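PDB 2VBF: branched-chain alpha-ketoacid decarboxylase from Lactococcus lactis, which probably decarboxylates branched-chain and aromatic alpha-keto acids to aldehydes with the help of thiamine diphosphate and a magnesium ion. Local coordinates for residues V216-I221 against S351-I356; M323-L326 against G331-F334; V484-H489 against Y495-M500; L377-L382 against Q400-F405; N104-S109 against V116-G121. One frame throughout, in Å; residues are numbered along the deposited sequence.

Interaction 1 (V216-I221 against S351-I356); sequences VILSKI and SELKGI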
# COMPACT_ATOMS: atom_id res chain seq x y z
N VAL A 216 40.07 13.64 17.41
CA VAL A 216 40.95 12.50 17.18
C VAL A 216 40.66 11.84 15.83
O VAL A 216 41.59 11.49 15.09
CB VAL A 216 40.82 11.44 18.29
CG1 VAL A 216 41.69 10.24 17.98
CG2 VAL A 216 41.20 12.02 19.65
N ILE A 217 39.38 11.66 15.51
CA ILE A 217 38.99 11.07 14.22
C ILE A 217 39.50 11.94 13.08
O ILE A 217 40.08 11.43 12.12
CB ILE A 217 37.45 10.88 14.10
CG1 ILE A 217 36.99 9.69 14.95
CG2 ILE A 217 37.07 10.63 12.64
CD1 ILE A 217 35.49 9.46 14.94
N LEU A 218 39.30 13.26 13.19
CA LEU A 218 39.78 14.18 12.16
C LEU A 218 41.30 14.15 12.00
O LEU A 218 41.81 14.20 10.88
CB LEU A 218 39.30 15.61 12.46
CG LEU A 218 37.86 15.86 12.04
CD1 LEU A 218 37.29 17.04 12.82
CD2 LEU A 218 37.77 16.09 10.53
N SER A 219 42.02 14.07 13.12
CA SER A 219 43.48 14.02 13.10
C SER A 219 44.00 12.77 12.40
O SER A 219 44.96 12.83 11.62
CB SER A 219 44.04 14.09 14.52
OG SER A 219 43.78 15.36 15.08
N LYS A 220 43.36 11.63 12.68
CA LYS A 220 43.72 10.37 12.03
C LYS A 220 43.38 10.38 10.54
O LYS A 220 44.13 9.82 9.73
CB LYS A 220 43.08 9.18 12.74
CG LYS A 220 44.01 8.48 13.73
CD LYS A 220 43.26 7.96 14.95
CE LYS A 220 43.98 6.77 15.60
NZ LYS A 220 45.43 7.03 15.85
N ILE A 221 42.26 11.01 10.17
CA ILE A 221 41.91 11.14 8.76
C ILE A 221 42.95 12.02 8.06
O ILE A 221 43.43 11.68 6.97
CB ILE A 221 40.50 11.73 8.56
CG1 ILE A 221 39.44 10.70 8.98
CG2 ILE A 221 40.29 12.16 7.11
CD1 ILE A 221 38.04 11.27 9.10
N SER A 351 36.76 20.20 5.75
CA SER A 351 37.39 21.35 5.09
C SER A 351 38.09 22.32 6.07
O SER A 351 38.64 23.33 5.65
CB SER A 351 36.40 22.08 4.16
OG SER A 351 36.36 21.47 2.88
N GLU A 352 38.09 21.99 7.36
CA GLU A 352 39.05 22.57 8.31
C GLU A 352 40.45 22.01 8.06
O GLU A 352 41.45 22.60 8.50
CB GLU A 352 38.70 22.23 9.77
CG GLU A 352 37.51 22.95 10.39
CD GLU A 352 37.20 22.44 11.80
OE1 GLU A 352 38.12 21.91 12.47
OE2 GLU A 352 36.03 22.57 12.25
N LEU A 353 40.53 20.85 7.40
CA LEU A 353 41.80 20.21 7.14
C LEU A 353 42.47 20.91 5.97
O LEU A 353 41.87 21.06 4.90
CB LEU A 353 41.64 18.71 6.84
CG LEU A 353 40.92 17.87 7.89
CD1 LEU A 353 40.92 16.41 7.48
CD2 LEU A 353 41.54 18.02 9.28
N LYS A 354 43.70 21.32 6.20
CA LYS A 354 44.47 22.06 5.23
C LYS A 354 45.68 21.26 4.77
O LYS A 354 46.18 20.38 5.48
CB LYS A 354 44.93 23.39 5.85
CG LYS A 354 43.79 24.34 6.20
CD LYS A 354 43.15 24.90 4.94
CE LYS A 354 41.88 25.65 5.23
NZ LYS A 354 41.29 26.16 3.97
N GLY A 355 46.15 21.57 3.57
CA GLY A 355 47.39 21.03 3.08
C GLY A 355 47.29 19.65 2.46
O GLY A 355 48.31 19.08 2.12
N ILE A 356 46.08 19.13 2.31
CA ILE A 356 45.87 17.85 1.65
C ILE A 356 45.73 18.08 0.15
O ILE A 356 44.83 18.81 -0.29
CB ILE A 356 44.62 17.10 2.18
CG1 ILE A 356 44.76 16.84 3.69
CG2 ILE A 356 44.44 15.79 1.43
CD1 ILE A 356 43.46 16.48 4.39
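L218 and I221, three residues apart on helix 212-227, receive the side chain of L353 in the alpha/beta central domain of this thiamine diphosphate enzyme. L353 lies in the loop that leaves helix 343-348, just behind the short 3-10 turn at S351 and E352, so the contact fastens chain beyond the last strand of the central sheet back onto a helix that comes before the first. Along the helix, I217 faces the sheet, resting on L326, and takes no share in the loop contact. L218 comes next and points at the loop; its CA is 8.1 Å from that of L353, the nearest such pair. Its methyl CD2 meets CD1 of L353 at 4.4 Å. The fork of L353 also sits over the helix backbone, where CD1 and CD2 are each 4.2 Å from L218 O. That position follows from the first torsion of L353, which sets CG opposite the carbonyl carbon (chi1 -56°) and sends the isopropyl group across to the helix. S219 turns away from the loop, its OG bonded back to Q215 O. I221 returns to the contact from the flank while also packing on I324 and L326 of the sheet. With about 158 Å² buried, the fit is light and purely van der Waals: I221 CG2 touches L353 CD1 at 4.3 Å.

Interaction 2 (M323-L326 against G331-F334); sequences MISL and GIIF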
# COMPACT_ATOMS: atom_id res chain seq x y z
N MET A 323 41.39 1.29 6.36
CA MET A 323 40.16 2.08 6.22
C MET A 323 39.78 2.86 7.47
O MET A 323 39.95 2.36 8.59
CB MET A 323 39.01 1.13 5.87
CG MET A 323 37.67 1.81 5.60
SD MET A 323 36.34 0.61 5.40
CE MET A 323 36.74 -0.08 3.79
N ILE A 324 39.28 4.07 7.26
CA ILE A 324 38.47 4.78 8.25
C ILE A 324 37.07 4.91 7.63
O ILE A 324 36.92 5.53 6.57
CB ILE A 324 39.04 6.16 8.59
CG1 ILE A 324 40.35 6.01 9.37
CG2 ILE A 324 38.05 6.98 9.42
CD1 ILE A 324 41.14 7.26 9.49
N SER A 325 36.07 4.30 8.26
CA SER A 325 34.69 4.45 7.82
C SER A 325 33.92 5.25 8.86
O SER A 325 34.10 5.06 10.07
CB SER A 325 34.02 3.09 7.55
OG SER A 325 33.83 2.34 8.73
N LEU A 326 33.09 6.17 8.38
CA LEU A 326 32.21 6.97 9.21
C LEU A 326 30.78 6.76 8.74
O LEU A 326 30.48 6.90 7.55
CB LEU A 326 32.57 8.45 9.09
CG LEU A 326 34.01 8.81 9.48
CD1 LEU A 326 34.26 10.29 9.22
CD2 LEU A 326 34.29 8.44 10.93
N GLY A 331 31.63 4.49 13.71
CA GLY A 331 32.82 4.65 12.88
C GLY A 331 33.74 3.49 13.16
O GLY A 331 33.66 2.88 14.23
N ILE A 332 34.59 3.16 12.19
CA ILE A 332 35.60 2.11 12.35
C ILE A 332 36.92 2.72 11.90
O ILE A 332 37.10 3.01 10.71
CB ILE A 332 35.32 0.84 11.51
CG1 ILE A 332 33.85 0.40 11.60
CG2 ILE A 332 36.24 -0.31 11.96
CD1 ILE A 332 33.46 -0.20 12.90
N ILE A 333 37.82 2.93 12.86
CA ILE A 333 39.11 3.59 12.61
C ILE A 333 40.17 2.50 12.61
O ILE A 333 40.62 2.07 13.68
CB ILE A 333 39.46 4.64 13.69
CG1 ILE A 333 38.29 5.60 13.94
CG2 ILE A 333 40.70 5.43 13.30
CD1 ILE A 333 37.26 5.05 14.86
N PHE A 334 40.54 2.03 11.43
CA PHE A 334 41.49 0.93 11.31
C PHE A 334 41.13 -0.19 12.30
O PHE A 334 41.94 -0.59 13.14
CB PHE A 334 42.92 1.43 11.52
CG PHE A 334 43.31 2.54 10.59
CD1 PHE A 334 43.31 2.32 9.22
CD2 PHE A 334 43.64 3.81 11.06
CE1 PHE A 334 43.65 3.34 8.33
CE2 PHE A 334 43.97 4.83 10.18
CZ PHE A 334 43.98 4.59 8.81
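I324 lies over the ring of F334, and S325 pairs with I332, in the antiparallel beta hairpin of strands 323-326 and 331-333, where the mixed central-domain sheet changes from parallel to antiparallel order. The tight part is the backbone. S325 and I332 form the hydrogen-bonded pair, I332 N reaching S325 O at 2.9 Å and S325 N reaching I332 O at 3.0 Å. G331 brings no side chain, and the strands close in beside it: its CA is 4.4 Å from L326 CA and 3.1 Å from S325 O, a CA-H...O contact. I324, L326 and I333 fill the buried face beneath helix 212-227, where I324 CG1 meets I333 CG2 at 4.0 Å and I221 of the helix covers both I324 and L326. The opposite face is more open at M323 and I332, which are partly exposed, as is F334 at the end; S325 stays buried there, its OG held between its own backbone N and carbonyl carbon (chi1 68°) and 3.5 Å from I332 CG1. Beyond the last strand residue F334 takes left-handed backbone angles, yet its N still bonds to M323 O at 2.9 Å. Its ring then swings back along the hairpin to be met on one face, toward the rim, by I324 CG1, 4.1 Å from the ring centroid.

Interaction 3 (V484-H489 against Y495-M500); sequences VEREIH and YNDIPM. With TPP (thiamine diphosphate), chain F.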
# COMPACT_ATOMS: atom_id res chain seq x y z
N VAL A 484 13.77 -7.66 -15.55
CA VAL A 484 14.72 -8.00 -14.49
C VAL A 484 14.37 -9.36 -13.86
O VAL A 484 15.27 -10.16 -13.59
CB VAL A 484 14.83 -6.91 -13.41
CG1 VAL A 484 13.48 -6.49 -12.90
CG2 VAL A 484 15.74 -7.37 -12.25
N GLU A 485 13.09 -9.64 -13.66
CA GLU A 485 12.67 -10.93 -13.10
C GLU A 485 12.98 -12.08 -14.06
O GLU A 485 13.47 -13.14 -13.64
CB GLU A 485 11.19 -10.93 -12.74
CG GLU A 485 10.77 -9.85 -11.71
CD GLU A 485 11.38 -10.04 -10.34
OE1 GLU A 485 10.64 -10.48 -9.42
OE2 GLU A 485 12.58 -9.74 -10.16
N ARG A 486 12.72 -11.86 -15.35
CA ARG A 486 13.04 -12.87 -16.39
C ARG A 486 14.52 -13.22 -16.38
O ARG A 486 14.89 -14.37 -16.61
CB ARG A 486 12.66 -12.35 -17.77
CG ARG A 486 11.17 -12.10 -17.99
CD ARG A 486 10.95 -11.64 -19.42
NE ARG A 486 9.64 -11.04 -19.66
CZ ARG A 486 8.53 -11.74 -19.89
NH1 ARG A 486 8.56 -13.06 -19.89
NH2 ARG A 486 7.39 -11.10 -20.11
N GLU A 487 15.36 -12.22 -16.12
CA GLU A 487 16.82 -12.41 -16.04
C GLU A 487 17.27 -13.21 -14.82
O GLU A 487 18.30 -13.90 -14.88
CB GLU A 487 17.52 -11.04 -16.02
CG GLU A 487 17.39 -10.26 -17.31
CD GLU A 487 18.18 -10.87 -18.46
OE1 GLU A 487 19.30 -11.36 -18.23
OE2 GLU A 487 17.67 -10.86 -19.60
N ILE A 488 16.53 -13.12 -13.72
CA ILE A 488 16.86 -13.86 -12.50
C ILE A 488 16.33 -15.29 -12.59
O ILE A 488 17.09 -16.25 -12.38
CB ILE A 488 16.26 -13.16 -11.23
CG1 ILE A 488 16.84 -11.75 -11.07
CG2 ILE A 488 16.53 -13.97 -9.97
CD1 ILE A 488 16.19 -10.90 -9.98
N HIS A 489 15.06 -15.43 -12.96
CA HIS A 489 14.39 -16.73 -12.94
C HIS A 489 13.10 -16.75 -13.77
O HIS A 489 12.26 -15.85 -13.65
CB HIS A 489 14.04 -17.11 -11.51
CG HIS A 489 13.58 -18.52 -11.36
ND1 HIS A 489 14.46 -19.57 -11.20
CD2 HIS A 489 12.34 -19.06 -11.35
CE1 HIS A 489 13.78 -20.70 -11.10
NE2 HIS A 489 12.49 -20.42 -11.18
N TYR A 495 4.09 -15.67 -15.00
CA TYR A 495 4.05 -14.70 -13.92
C TYR A 495 4.91 -13.47 -14.18
O TYR A 495 4.81 -12.48 -13.46
CB TYR A 495 4.39 -15.34 -12.56
CG TYR A 495 5.70 -16.09 -12.49
CD1 TYR A 495 6.93 -15.42 -12.52
CD2 TYR A 495 5.71 -17.47 -12.38
CE1 TYR A 495 8.13 -16.12 -12.45
CE2 TYR A 495 6.89 -18.17 -12.28
CZ TYR A 495 8.11 -17.50 -12.33
OH TYR A 495 9.29 -18.21 -12.25
N ASN A 496 5.79 -13.54 -15.20
CA ASN A 496 6.62 -12.38 -15.57
C ASN A 496 5.96 -11.52 -16.62
O ASN A 496 6.45 -10.44 -16.98
CB ASN A 496 8.03 -12.85 -15.97
CG ASN A 496 8.90 -13.16 -14.77
OD1 ASN A 496 8.72 -12.57 -13.69
ND2 ASN A 496 9.84 -14.09 -14.93
N ASP A 497 4.81 -11.99 -17.10
CA ASP A 497 3.95 -11.21 -17.99
C ASP A 497 3.02 -10.30 -17.19
O ASP A 497 2.58 -10.67 -16.09
CB ASP A 497 3.10 -12.14 -18.87
CG ASP A 497 3.92 -12.92 -19.87
OD1 ASP A 497 4.81 -12.32 -20.52
OD2 ASP A 497 3.64 -14.12 -20.04
N ILE A 498 2.70 -9.14 -17.75
CA ILE A 498 1.71 -8.22 -17.20
C ILE A 498 0.73 -7.79 -18.29
O ILE A 498 1.05 -7.88 -19.48
CB ILE A 498 2.36 -6.96 -16.59
CG1 ILE A 498 3.00 -6.08 -17.69
CG2 ILE A 498 3.39 -7.37 -15.54
CD1 ILE A 498 3.87 -4.93 -17.17
N PRO A 499 -0.47 -7.35 -17.90
CA PRO A 499 -1.39 -6.81 -18.91
C PRO A 499 -0.78 -5.58 -19.59
O PRO A 499 -0.26 -4.70 -18.90
CB PRO A 499 -2.64 -6.46 -18.08
CG PRO A 499 -2.51 -7.23 -16.81
CD PRO A 499 -1.05 -7.28 -16.55
N MET A 500 -0.78 -5.51 -20.92
CA MET A 500 -0.17 -4.35 -21.58
C MET A 500 -1.18 -3.21 -21.70
O MET A 500 -2.20 -3.31 -22.39
CB MET A 500 0.45 -4.66 -22.96
CG MET A 500 1.36 -3.49 -23.48
SD MET A 500 2.12 -3.83 -25.07
CE MET A 500 3.32 -5.05 -24.55
N1' TPP F . 7.02 -5.85 -5.41
C2' TPP F . 7.58 -4.71 -4.89
CM2 TPP F . 6.70 -3.75 -4.14
N3' TPP F . 8.92 -4.48 -5.05
C4' TPP F . 9.72 -5.39 -5.73
N4' TPP F . 11.00 -5.14 -5.84
C5' TPP F . 9.15 -6.54 -6.29
C6' TPP F . 7.79 -6.77 -6.12
C7' TPP F . 9.99 -7.53 -7.06
N3 TPP F . 10.47 -6.98 -8.32
C2 TPP F . 11.72 -6.41 -8.55
S1 TPP F . 12.00 -5.89 -10.05
C5 TPP F . 10.53 -6.40 -10.51
C4 TPP F . 9.77 -6.99 -9.49
CM4 TPP F . 8.39 -7.55 -9.65
C6 TPP F . 10.13 -6.23 -11.96
C7 TPP F . 10.12 -4.79 -12.44
O7 TPP F . 9.71 -4.83 -13.79
PA TPP F . 9.72 -3.54 -14.72
O1A TPP F . 9.31 -2.30 -13.95
O2A TPP F . 8.80 -3.81 -15.90
O3A TPP F . 11.29 -3.38 -15.08
PB TPP F . 12.10 -4.05 -16.32
O1B TPP F . 13.18 -4.89 -15.71
O2B TPP F . 12.71 -2.89 -17.07
O3B TPP F . 11.17 -4.84 -17.20
O HOH W 1 6.43 -14.99 -20.04
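The helical turn at R486 runs past the 3-10 turn at Y495-N496, the CA atoms of R486 and N496 lying 6.5 Å apart, and ends at H489, the first residue to leave helical angles. R486 is extended from CG to NE and runs antiparallel to the N496 side chain, N496 CB lying over one face of its guanidinium. NH2 ends in a salt bridge to D497 OD1, 2.9 Å long and nearly straight (170°); the acceptor lies in the guanidinium plane, but the donor stands above the carboxylate plane. A water in the same guanidinium plane is bound by NH1 and gives a weak bond to D497 OD2, while P491 O and D480 O take further bonds from NH1 and NH2. Helix 483-488 begins a few residues after the GDG...NN thiamine diphosphate motif of this domain: V484 N donates to O1B of the diphosphate at 2.8 Å, and E485, bent at chi2 (-66°), lays its carboxyl carbon CD 3.6 Å from C4 of the thiazolium. E485 CB backs against N496 OD1 at 3.1 Å, a buried oxygen without a partner in the model. N496 ND2 instead serves the carbonyls, giving an in-plane bond to H489 O at 3.3 Å and another to G490 O. Y495 OH meets the edge of the H489 ring, 3.3 Å from CD2, and D56 of the second subunit bonds both, OD1 with Y495 OH and OD2 with H489 NE2.

Interaction 4 (L377-L382 against Q400-F405); sequences LSQDRL and QGTSFF. With TPP (thiamine diphosphate), chain F.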
# COMPACT_ATOMS: atom_id res chain seq x y z
N LEU A 377 15.57 0.65 -30.74
CA LEU A 377 16.19 0.90 -29.45
C LEU A 377 16.63 -0.38 -28.77
O LEU A 377 15.89 -1.35 -28.71
CB LEU A 377 15.22 1.62 -28.51
CG LEU A 377 15.35 3.12 -28.35
CD1 LEU A 377 14.28 3.56 -27.33
CD2 LEU A 377 16.74 3.54 -27.90
N SER A 378 17.85 -0.35 -28.24
CA SER A 378 18.38 -1.42 -27.41
C SER A 378 18.79 -0.82 -26.07
O SER A 378 19.07 0.39 -25.98
CB SER A 378 19.58 -2.09 -28.08
OG SER A 378 20.67 -1.19 -28.17
N GLN A 379 18.84 -1.66 -25.05
CA GLN A 379 19.14 -1.20 -23.70
C GLN A 379 20.50 -0.51 -23.60
O GLN A 379 20.59 0.61 -23.13
CB GLN A 379 19.06 -2.35 -22.70
CG GLN A 379 17.64 -2.80 -22.40
CD GLN A 379 16.96 -1.99 -21.31
OE1 GLN A 379 17.61 -1.17 -20.64
NE2 GLN A 379 15.66 -2.20 -21.13
N ASP A 380 21.56 -1.18 -24.05
CA ASP A 380 22.90 -0.60 -23.94
C ASP A 380 23.02 0.76 -24.64
O ASP A 380 23.58 1.71 -24.08
CB ASP A 380 23.96 -1.58 -24.44
CG ASP A 380 24.11 -2.79 -23.53
OD1 ASP A 380 23.87 -2.66 -22.30
OD2 ASP A 380 24.46 -3.87 -24.03
N ARG A 381 22.47 0.86 -25.85
CA ARG A 381 22.46 2.13 -26.59
C ARG A 381 21.59 3.19 -25.92
O ARG A 381 21.93 4.38 -25.95
CB ARG A 381 22.01 1.90 -28.04
CG ARG A 381 22.97 1.03 -28.84
CD ARG A 381 24.20 1.80 -29.30
NE ARG A 381 23.86 2.81 -30.29
CZ ARG A 381 24.72 3.67 -30.81
NH1 ARG A 381 25.99 3.68 -30.42
NH2 ARG A 381 24.31 4.55 -31.72
N LEU A 382 20.47 2.77 -25.33
CA LEU A 382 19.60 3.69 -24.62
C LEU A 382 20.38 4.45 -23.55
O LEU A 382 20.29 5.68 -23.46
CB LEU A 382 18.41 2.96 -23.97
CG LEU A 382 17.52 3.76 -23.02
CD1 LEU A 382 16.89 4.99 -23.68
CD2 LEU A 382 16.41 2.88 -22.44
N GLN A 400 14.00 0.22 -9.98
CA GLN A 400 14.50 -1.16 -9.96
C GLN A 400 14.00 -1.89 -11.22
O GLN A 400 12.83 -1.79 -11.58
CB GLN A 400 14.07 -1.88 -8.68
CG GLN A 400 14.66 -1.28 -7.40
CD GLN A 400 16.18 -1.22 -7.44
OE1 GLN A 400 16.86 -2.25 -7.41
NE2 GLN A 400 16.72 -0.00 -7.51
N GLY A 401 14.92 -2.61 -11.86
CA GLY A 401 14.71 -3.15 -13.19
C GLY A 401 15.79 -2.68 -14.13
O GLY A 401 16.85 -2.19 -13.71
N THR A 402 15.55 -2.83 -15.43
CA THR A 402 16.56 -2.42 -16.42
C THR A 402 16.95 -0.96 -16.23
O THR A 402 18.11 -0.61 -16.42
CB THR A 402 16.12 -2.70 -17.87
OG1 THR A 402 14.98 -1.90 -18.22
CG2 THR A 402 15.82 -4.18 -18.06
N SER A 403 15.99 -0.12 -15.86
CA SER A 403 16.25 1.33 -15.68
C SER A 403 17.34 1.62 -14.64
O SER A 403 18.32 2.32 -14.93
CB SER A 403 14.97 2.08 -15.32
OG SER A 403 14.03 2.09 -16.37
N PHE A 404 17.20 1.07 -13.44
CA PHE A 404 18.21 1.31 -12.40
C PHE A 404 19.57 0.79 -12.84
O PHE A 404 20.56 1.51 -12.73
CB PHE A 404 17.84 0.67 -11.06
CG PHE A 404 18.88 0.89 -10.00
CD1 PHE A 404 18.94 2.09 -9.32
CD2 PHE A 404 19.82 -0.08 -9.71
CE1 PHE A 404 19.89 2.30 -8.35
CE2 PHE A 404 20.78 0.12 -8.74
CZ PHE A 404 20.83 1.32 -8.06
N PHE A 405 19.63 -0.44 -13.33
CA PHE A 405 20.93 -1.02 -13.67
C PHE A 405 21.61 -0.35 -14.87
O PHE A 405 22.82 -0.20 -14.88
CB PHE A 405 20.83 -2.53 -13.79
CG PHE A 405 20.53 -3.18 -12.48
CD1 PHE A 405 21.49 -3.19 -11.47
CD2 PHE A 405 19.29 -3.72 -12.21
CE1 PHE A 405 21.22 -3.76 -10.23
CE2 PHE A 405 19.01 -4.30 -10.98
CZ PHE A 405 19.98 -4.31 -9.98
N1' TPP F . 7.02 -5.85 -5.41
C2' TPP F . 7.58 -4.71 -4.89
CM2 TPP F . 6.70 -3.75 -4.14
N3' TPP F . 8.92 -4.48 -5.05
C4' TPP F . 9.72 -5.39 -5.73
N4' TPP F . 11.00 -5.14 -5.84
C5' TPP F . 9.15 -6.54 -6.29
C6' TPP F . 7.79 -6.77 -6.12
C7' TPP F . 9.99 -7.53 -7.06
N3 TPP F . 10.47 -6.98 -8.32
C2 TPP F . 11.72 -6.41 -8.55
S1 TPP F . 12.00 -5.89 -10.05
C5 TPP F . 10.53 -6.40 -10.51
C4 TPP F . 9.77 -6.99 -9.49
CM4 TPP F . 8.39 -7.55 -9.65
C6 TPP F . 10.13 -6.23 -11.96
C7 TPP F . 10.12 -4.79 -12.44
O7 TPP F . 9.71 -4.83 -13.79
PA TPP F . 9.72 -3.54 -14.72
O1A TPP F . 9.31 -2.30 -13.95
O2A TPP F . 8.80 -3.81 -15.90
O3A TPP F . 11.29 -3.38 -15.08
PB TPP F . 12.10 -4.05 -16.32
O1B TPP F . 13.18 -4.89 -15.71
O2B TPP F . 12.71 -2.89 -17.07
O3B TPP F . 11.17 -4.84 -17.20
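A single weak side-chain hydrogen bond, from Q379 NE2 to T402 OG1, joins the first turns of two helices in the C-terminal, diphosphate-binding alpha/beta domain. Helix 379-389 leads into strand 394-398 of the parallel sheet, and helix 402-407 starts just beyond the end of that strand, at the cofactor. The contact is small, 93 Å² in all, but buried, with I477 of the sheet and P555 packed against both partners. Q379 points toward the other helix and bends at its second torsion (chi2 -85°), bringing its amide up to T402 at about a right angle. W383 NE1 bonds to Q379 OE1, which fixes the rotation of the amide and turns NE2 toward the threonine. The NE2-OG1 bond measures 3.0 Å but is bent, 134° at the hydrogen, and NE2 also lies 3.3 Å from T402 CB. T402 is one of the residues that bind the cofactor, and Q379 stands behind it in the second shell. G401, at the N-cap of its helix, sits with its CA 3.4 Å from O1B of thiamine diphosphate. The backbone N of T402 is shared between two terminal phosphate oxygens, 3.3 Å from O2B and 3.2 Å from O1B, at the positive end of the helix. A bond accepted from Q379 would probably make the threonine hydroxyl a somewhat better donor. Lodged between its own backbone N and carbonyl carbon (chi1 65°), OG1 donates a hydrogen bond to O2B at 2.7 Å.

Interaction 5 (N104-S109 against V116-G121); sequences NGLAGS and VVEIVG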
# COMPACT_ATOMS: atom_id res chain seq x y z
N ASN A 104 4.93 0.74 4.01
CA ASN A 104 6.04 0.29 3.16
C ASN A 104 6.91 1.46 2.68
O ASN A 104 8.13 1.31 2.54
CB ASN A 104 5.53 -0.45 1.93
CG ASN A 104 6.66 -0.98 1.07
OD1 ASN A 104 7.59 -1.63 1.58
ND2 ASN A 104 6.59 -0.72 -0.23
N GLY A 105 6.28 2.59 2.39
CA GLY A 105 7.02 3.80 2.05
C GLY A 105 7.87 4.27 3.21
O GLY A 105 9.04 4.60 3.04
N LEU A 106 7.29 4.29 4.41
CA LEU A 106 8.03 4.71 5.59
C LEU A 106 9.17 3.73 5.90
O LEU A 106 10.24 4.16 6.34
CB LEU A 106 7.11 4.87 6.81
CG LEU A 106 7.56 5.94 7.81
CD1 LEU A 106 7.31 7.35 7.25
CD2 LEU A 106 6.86 5.72 9.16
N ALA A 107 8.95 2.44 5.67
CA ALA A 107 10.00 1.44 5.84
C ALA A 107 11.18 1.72 4.90
O ALA A 107 12.34 1.63 5.30
CB ALA A 107 9.43 0.03 5.59
N GLY A 108 10.88 2.08 3.65
CA GLY A 108 11.95 2.47 2.71
C GLY A 108 12.72 3.70 3.12
O GLY A 108 13.94 3.80 2.94
N SER A 109 12.00 4.67 3.68
CA SER A 109 12.63 5.87 4.21
C SER A 109 13.51 5.50 5.42
O SER A 109 14.55 6.11 5.62
CB SER A 109 11.57 6.90 4.60
OG SER A 109 10.86 7.33 3.46
N VAL A 116 11.74 11.79 6.93
CA VAL A 116 10.31 11.95 6.65
C VAL A 116 9.51 11.88 7.95
O VAL A 116 9.65 10.94 8.73
CB VAL A 116 9.81 10.85 5.67
CG1 VAL A 116 8.31 10.98 5.42
CG2 VAL A 116 10.60 10.90 4.36
N VAL A 117 8.65 12.88 8.16
CA VAL A 117 7.67 12.87 9.24
C VAL A 117 6.32 12.36 8.72
O VAL A 117 5.75 12.96 7.80
CB VAL A 117 7.45 14.29 9.81
CG1 VAL A 117 6.55 14.24 11.03
CG2 VAL A 117 8.81 14.96 10.12
N GLU A 118 5.80 11.29 9.30
CA GLU A 118 4.41 10.92 9.07
C GLU A 118 3.56 11.41 10.22
O GLU A 118 3.85 11.11 11.36
CB GLU A 118 4.22 9.43 8.87
CG GLU A 118 2.75 9.10 8.58
CD GLU A 118 2.52 7.66 8.16
OE1 GLU A 118 3.50 6.86 8.13
OE2 GLU A 118 1.35 7.35 7.87
N ILE A 119 2.51 12.16 9.89
CA ILE A 119 1.53 12.62 10.87
C ILE A 119 0.27 11.81 10.63
O ILE A 119 -0.22 11.75 9.50
CB ILE A 119 1.19 14.11 10.68
CG1 ILE A 119 2.46 14.98 10.80
CG2 ILE A 119 0.10 14.55 11.67
CD1 ILE A 119 2.30 16.39 10.26
N VAL A 120 -0.23 11.15 11.67
CA VAL A 120 -1.41 10.31 11.56
C VAL A 120 -2.54 10.92 12.39
O VAL A 120 -2.41 11.05 13.60
CB VAL A 120 -1.12 8.89 12.08
CG1 VAL A 120 -2.34 7.98 11.84
CG2 VAL A 120 0.13 8.33 11.42
N GLY A 121 -3.60 11.36 11.71
CA GLY A 121 -4.79 11.85 12.39
C GLY A 121 -5.56 10.71 13.03
O GLY A 121 -5.82 9.71 12.37
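V116 and E118, two residues apart and on the same side of strand 116-122, pack against L106 and S109 of helix 97-111. Strand 89-94, this helix and strand 116-122 make a beta-alpha-beta crossover in the parallel sheet of the N-terminal domain. The helix runs roughly antiparallel to the strand, at 153°, with the axes 9.8 Å apart. V116 begins the contact and splits its methyls between two partners. CG1, opposite the backbone N (chi1 178°), meets L106 CD1 at 4.2 Å, and CG2 lies 3.7 Å from S109 OG. That hydroxyl is bonded to D80 OD2. V117 turns away from the helix, its backbone bonded to strand 89-94. E118 comes next, pointing at the helix again with an extended chain. Its CB is 4.1 Å from L106 CD1, and its carboxylate oxygen OE1 lies against both leucine methyls, 3.7 Å from CD2 and 3.9 Å from CD1. The other oxygen, OE2, is bonded to T93 OG1 on the adjoining strand. The helix is thus held here by van der Waals contact alone, while the polar groups engage partners elsewhere; burial of OE1 against leucine would by itself tend to favour the protonated acid, whereas the bond between OE2 and T93 gives the group one polar partner.

Along the chain interaction 5 comes first, in the N-terminal domain; interaction 1 then closes a loop within which interaction 2 is nested, and interactions 4 and 3 follow in the C-terminal domain. Interactions 1 and 2, centres 14 Å apart, share helix 212-227, which meets the loop through L218 and I221 and strand 323-326 through I217 and I221. Interactions 3 and 4, centres 15 Å apart, touch through V484 CG1 and G401 CA, 3.6 Å apart, and grip the same diphosphate. Interaction 1 lies about 41 Å from interaction 4 and 50 Å from interaction 3, centre to centre. Interactions 3 and 5, 29 Å apart by centres, both reach the second subunit.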